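Side-chain contacts in DNA polymerase III, gamma subunit-related protein (Thermotoga maritima, PDB 2GNO), which is of unknown function but, being related to the gamma and delta subunits of bacterial DNA polymerase III, probably binds DNA: residues A[93-96]-A[97-100]; A[163-166]-A[167-170]; A[280-283]-A[284-287]. All blocks are in the same frame, centred on the assembly; numbering follows the deposited sequence.

Contact 1 of 3, residues A[93-96]-A[97-100]; sequences RMTQ and QAAN
Thr95 O accepts the shortest sound polar bond here, from Ala99 N at 2.9 Å, and the nearly straight N-H...O angle of 169° marks it as a regular i to i+4 helical bond. The next one, from Asn100 N to Gln96 O at 3.0 Å, repeats that spacing and shows that the turn has already settled into alpha-helical form. The side chain of Thr95 also bonds to this turn. Its OG1 accepts from Ala98 N at 3.0 Å, with an N-H...O angle of 156°, so one residue supplies both a main-chain and a side-chain acceptor to the first turn. The torsion explains the reach: with chi1 at 62°, OG1 lies between the backbone N and the carbonyl carbon, which turns the hydroxyl oxygen back over the helix start while CG2 is held beside the backbone N. OG1 also comes within 3.2 Å of Ala98 CB, so the methyl group packs close against the capping oxygen.

The same Ala98 methyl also meets Met94, present as selenomethionine, through the latter's first side-chain carbon, CB to CB at 4.1 Å. The Met94 chain then runs on extended, and its SE passes 4.4 Å from Ala99 CA. Met94 and Ala98 both also touch Ile67 of helix 64-74, so this apolar pair, packing separate from the capping bond, faces a neighbouring helix. Just upstream, Arg93 is anchored by a salt bridge to Asp56 and by several carbonyl oxygens, among them those of Pro57 and Gly59, which ties the approach to the loop after strand 52-55.

The bond from Ala98 N to Thr95 OG1 is that of a threonine N-cap, here opening helix 96-101 in the part of the chain with the five-stranded parallel sheet, whose sequence relates it to the P-loop NTPases.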
# COMPACT_ATOMS: atom_id res chain seq x y z
N ARG A 93 -1.39 13.51 0.95
CA ARG A 93 -1.02 13.89 -0.40
C ARG A 93 -1.75 15.16 -0.89
O ARG A 93 -1.39 15.68 -1.96
CB ARG A 93 -1.26 12.74 -1.37
CG ARG A 93 -0.34 11.53 -1.17
CD ARG A 93 -0.62 10.50 -2.27
NE ARG A 93 -1.98 9.97 -2.16
CZ ARG A 93 -2.61 9.22 -3.07
NH1 ARG A 93 -2.05 8.87 -4.21
NH2 ARG A 93 -3.83 8.81 -2.82
N MSE A 94 -2.78 15.63 -0.17
CA MSE A 94 -3.47 16.83 -0.56
C MSE A 94 -2.54 18.04 -0.62
O MSE A 94 -1.67 18.19 0.23
CB MSE A 94 -4.63 17.17 0.37
CG MSE A 94 -5.83 16.26 0.24
SE MSE A 94 -7.23 16.85 1.43
CE MSE A 94 -8.47 15.39 1.15
N THR A 95 -2.74 18.87 -1.64
CA THR A 95 -1.96 20.08 -1.82
C THR A 95 -2.60 21.13 -0.92
O THR A 95 -3.69 20.90 -0.39
CB THR A 95 -2.05 20.62 -3.27
OG1 THR A 95 -3.41 20.94 -3.60
CG2 THR A 95 -1.52 19.59 -4.27
N GLN A 96 -1.92 22.27 -0.75
CA GLN A 96 -2.45 23.38 0.07
C GLN A 96 -3.76 23.91 -0.53
O GLN A 96 -4.67 24.29 0.22
CB GLN A 96 -1.43 24.53 0.15
CG GLN A 96 -0.15 24.24 0.90
CD GLN A 96 -0.31 24.12 2.42
OE1 GLN A 96 -1.41 24.28 2.97
NE2 GLN A 96 0.80 23.88 3.10
N GLN A 97 -3.84 23.94 -1.86
CA GLN A 97 -5.03 24.41 -2.56
C GLN A 97 -6.18 23.43 -2.36
O GLN A 97 -7.31 23.86 -2.13
CB GLN A 97 -4.80 24.63 -4.06
CG GLN A 97 -3.95 25.84 -4.42
CD GLN A 97 -2.50 25.79 -3.95
OE1 GLN A 97 -1.92 24.72 -3.75
NE2 GLN A 97 -1.91 26.97 -3.78
N ALA A 98 -5.87 22.13 -2.42
CA ALA A 98 -6.85 21.05 -2.23
C ALA A 98 -7.40 21.07 -0.80
O ALA A 98 -8.60 20.95 -0.59
CB ALA A 98 -6.19 19.68 -2.50
N ALA A 99 -6.51 21.18 0.18
CA ALA A 99 -6.91 21.26 1.59
C ALA A 99 -7.81 22.47 1.83
O ALA A 99 -8.89 22.33 2.40
CB ALA A 99 -5.70 21.32 2.48
N ASN A 100 -7.35 23.64 1.37
CA ASN A 100 -8.08 24.91 1.50
C ASN A 100 -9.47 24.81 0.90
O ASN A 100 -10.45 25.21 1.52
CB ASN A 100 -7.31 26.03 0.77
CG ASN A 100 -8.03 27.38 0.84
OD1 ASN A 100 -8.75 27.69 1.79
ND2 ASN A 100 -7.78 28.23 -0.16

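Contact 2 of 3, residues A[163-166]-A[167-170]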
# COMPACT_ATOMS: atom_id res chain seq x y z
N GLU A 163 2.75 -9.44 7.65
CA GLU A 163 2.51 -8.87 8.96
C GLU A 163 2.31 -7.33 8.91
O GLU A 163 1.76 -6.78 9.86
CB GLU A 163 3.66 -9.24 9.92
CG GLU A 163 3.40 -8.89 11.39
CD GLU A 163 4.46 -9.40 12.35
OE1 GLU A 163 5.41 -10.08 11.91
OE2 GLU A 163 4.34 -9.10 13.56
N ARG A 164 2.74 -6.66 7.83
CA ARG A 164 2.58 -5.21 7.70
C ARG A 164 1.69 -4.72 6.52
O ARG A 164 1.44 -3.53 6.44
CB ARG A 164 3.97 -4.53 7.74
CG ARG A 164 4.92 -4.81 6.57
CD ARG A 164 6.32 -4.27 6.88
NE ARG A 164 7.26 -4.39 5.75
CZ ARG A 164 7.51 -3.45 4.83
NH1 ARG A 164 6.92 -2.24 4.85
NH2 ARG A 164 8.39 -3.71 3.86
N ASP A 165 1.21 -5.63 5.67
CA ASP A 165 0.33 -5.34 4.53
C ASP A 165 -0.95 -6.23 4.64
O ASP A 165 -0.99 -7.34 4.09
CB ASP A 165 1.10 -5.59 3.22
CG ASP A 165 0.30 -5.26 1.98
OD1 ASP A 165 -0.84 -4.75 2.07
OD2 ASP A 165 0.82 -5.52 0.86
N PHE A 166 -1.97 -5.74 5.34
CA PHE A 166 -3.23 -6.48 5.56
C PHE A 166 -3.86 -7.11 4.32
O PHE A 166 -4.25 -8.27 4.34
CB PHE A 166 -4.27 -5.60 6.27
CG PHE A 166 -5.64 -6.21 6.36
CD1 PHE A 166 -5.96 -7.12 7.36
CD2 PHE A 166 -6.62 -5.88 5.43
CE1 PHE A 166 -7.23 -7.68 7.43
CE2 PHE A 166 -7.89 -6.45 5.49
CZ PHE A 166 -8.19 -7.34 6.49
N LYS A 167 -3.93 -6.34 3.24
CA LYS A 167 -4.57 -6.82 2.01
C LYS A 167 -3.84 -7.98 1.38
O LYS A 167 -4.48 -8.89 0.86
CB LYS A 167 -4.68 -5.69 0.97
CG LYS A 167 -5.59 -6.06 -0.21
CD LYS A 167 -5.71 -4.97 -1.25
CE LYS A 167 -6.70 -5.40 -2.34
NZ LYS A 167 -6.88 -4.34 -3.36
N THR A 168 -2.51 -7.92 1.38
CA THR A 168 -1.68 -8.99 0.82
C THR A 168 -1.80 -10.20 1.76
O THR A 168 -1.89 -11.34 1.30
CB THR A 168 -0.24 -8.48 0.64
OG1 THR A 168 -0.27 -7.32 -0.19
CG2 THR A 168 0.64 -9.51 -0.01
N ALA A 169 -1.83 -9.94 3.06
CA ALA A 169 -2.02 -11.03 4.05
C ALA A 169 -3.39 -11.68 3.81
O ALA A 169 -3.53 -12.89 3.95
CB ALA A 169 -1.94 -10.50 5.44
N LEU A 170 -4.40 -10.87 3.45
CA LEU A 170 -5.75 -11.38 3.16
C LEU A 170 -5.75 -12.20 1.85
O LEU A 170 -6.41 -13.22 1.79
CB LEU A 170 -6.77 -10.23 3.08
CG LEU A 170 -8.25 -10.59 2.82
CD1 LEU A 170 -8.76 -11.53 3.88
CD2 LEU A 170 -9.10 -9.33 2.75
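Asp165 O and Ala169 N are 2.9 Å apart, joined by a backbone bond that closes the first turn of helix 166-189. A second bond, Leu170 N to Phe166 O at 2.8 Å, is more bent, with an N-H...O angle of 143°. The backbone is extended at Asp165 and helical at Phe166, which places the switch from loop to helix between them.

Asp165 holds the N-cap position. Its CG lies anti to the backbone N (chi1 -178°), which carries the carboxylate forward to Thr168, where OG1 donates to OD2 at a very short 2.4 Å; the exact length is best treated with caution. The two side chains cross obliquely. Ser29 takes up the other oxygen, OD1, and its hydroxyl also receives Lys167 N, so Ser29 links the carboxylate to a first-turn amide in this AAA+ lid region.

Phe166 and Leu170, one helical turn apart, lie side by side and point the same way, touching through CE2 and CD2 at 4.2 Å. Beyond Leu170, the Phe166 ring also meets Tyr30 edge-to-face and Phe144 with the planes about 45° apart, placing this aromatic cluster between helices 30-43 and 142-152.

Contact 3 of 3, residues A[280-283]-A[284-287]; sequences NLNN and KLTL
Leu281 and Thr286 cross at about a right angle, the leucine bringing its branch up to the hydroxyl of the threonine: CD1 is 3.2 Å from OG1. That hydroxyl is also engaged on its polar side, where it donates to Asn282 O at 2.7 Å. Thr286 N adds a second bond to the same carbonyl at 3.1 Å. The two donors reach Asn282 O from opposite faces of its plane, so one residue holds this oxygen with both its hydroxyl and its amide. The hydroxyl can turn back to the carbonyl because chi1 of Thr286 (-58°) sets OG1 beside its own backbone N.

Asn282 and Leu285 form the other perpendicular pair. The amide carbon CG of Asn282 rests 3.7 Å from Leu285 CB, while OD1 accepts a weak but straight bond from Leu285 N, 3.3 Å long with an N-H...O angle of 173°. A water supplements this N-cap: it donates to OD1 at 3.1 Å and accepts from Lys284 N, linking the cap to an amide of the first turn. Leu287 N to Asn283 O, at 2.8 Å, continues the ordinary helical pattern.

Helix 283-298 thus starts against two neighbours of the C-terminal domain: Leu281, Asn283 and Thr286 touch helix 239-254, through Phe242, Ala241 and Ile245, whereas Lys284 and Leu287 lean on helix 225-235.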
# COMPACT_ATOMS: atom_id res chain seq x y z
N ASN A 280 17.35 12.55 -8.36
CA ASN A 280 18.70 12.51 -7.78
C ASN A 280 19.36 11.13 -7.65
O ASN A 280 20.39 11.01 -6.98
CB ASN A 280 18.64 13.13 -6.38
CG ASN A 280 18.05 14.53 -6.38
OD1 ASN A 280 18.13 15.26 -7.37
ND2 ASN A 280 17.48 14.93 -5.25
N LEU A 281 18.82 10.10 -8.29
CA LEU A 281 19.34 8.73 -8.20
C LEU A 281 19.74 8.21 -9.57
O LEU A 281 19.09 8.55 -10.55
CB LEU A 281 18.20 7.83 -7.71
CG LEU A 281 18.49 6.41 -7.25
CD1 LEU A 281 19.29 6.47 -5.94
CD2 LEU A 281 17.19 5.66 -7.03
N ASN A 282 20.82 7.43 -9.64
CA ASN A 282 21.27 6.77 -10.87
C ASN A 282 20.61 5.41 -10.68
O ASN A 282 20.96 4.69 -9.74
CB ASN A 282 22.80 6.66 -10.94
CG ASN A 282 23.31 6.00 -12.23
OD1 ASN A 282 22.71 5.06 -12.76
ND2 ASN A 282 24.44 6.48 -12.73
N ASN A 283 19.66 5.07 -11.54
CA ASN A 283 18.92 3.80 -11.40
C ASN A 283 19.77 2.53 -11.51
O ASN A 283 19.79 1.71 -10.56
CB ASN A 283 17.73 3.73 -12.38
CG ASN A 283 16.60 4.74 -12.06
OD1 ASN A 283 16.51 5.30 -10.96
ND2 ASN A 283 15.71 4.94 -13.04
N LYS A 284 20.49 2.37 -12.62
CA LYS A 284 21.32 1.16 -12.86
C LYS A 284 22.41 0.96 -11.82
O LYS A 284 22.63 -0.16 -11.37
CB LYS A 284 21.90 1.16 -14.27
CG LYS A 284 20.84 1.04 -15.36
CD LYS A 284 21.43 0.99 -16.76
CE LYS A 284 20.31 0.98 -17.82
NZ LYS A 284 20.82 0.91 -19.22
N LEU A 285 23.10 2.03 -11.45
CA LEU A 285 24.13 1.92 -10.42
C LEU A 285 23.51 1.52 -9.08
O LEU A 285 24.05 0.67 -8.37
CB LEU A 285 24.83 3.27 -10.24
CG LEU A 285 25.96 3.39 -9.24
CD1 LEU A 285 27.15 2.52 -9.65
CD2 LEU A 285 26.34 4.85 -9.14
N THR A 286 22.37 2.11 -8.73
CA THR A 286 21.70 1.79 -7.48
C THR A 286 21.19 0.34 -7.47
O THR A 286 21.39 -0.37 -6.47
CB THR A 286 20.54 2.77 -7.15
OG1 THR A 286 21.04 4.11 -7.09
CG2 THR A 286 19.89 2.41 -5.82
N LEU A 287 20.53 -0.08 -8.56
CA LEU A 287 20.00 -1.45 -8.67
C LEU A 287 21.14 -2.46 -8.54
O LEU A 287 21.04 -3.41 -7.79
CB LEU A 287 19.23 -1.63 -9.98
CG LEU A 287 18.49 -2.98 -10.19
CD1 LEU A 287 17.41 -3.17 -9.16
CD2 LEU A 287 17.87 -3.01 -11.56
O HOH W 1 20.46 4.46 -14.85

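The three contacts come in series along the chain, each at the N-terminal start of a different helix. Contact 1 belongs to the part with the five-stranded parallel sheet, contact 2 to the lid-type region and contact 3 to the all-helical C-terminal portion. Their centres are 29 to 31 Å apart; the closest approach, about 14 Å between nearest atoms, is between contacts 1 and 2. Contacts 2 and 3 nevertheless share a neighbour, since Arg164 and several residues of 280-287 all reach helix 239-254. Each contact thus has a polar residue at the N-cap, with a side-chain-to-amide capping bond in contacts 1 and 3 (weak in the latter) and a hydroxyl-carboxylate contact in contact 2.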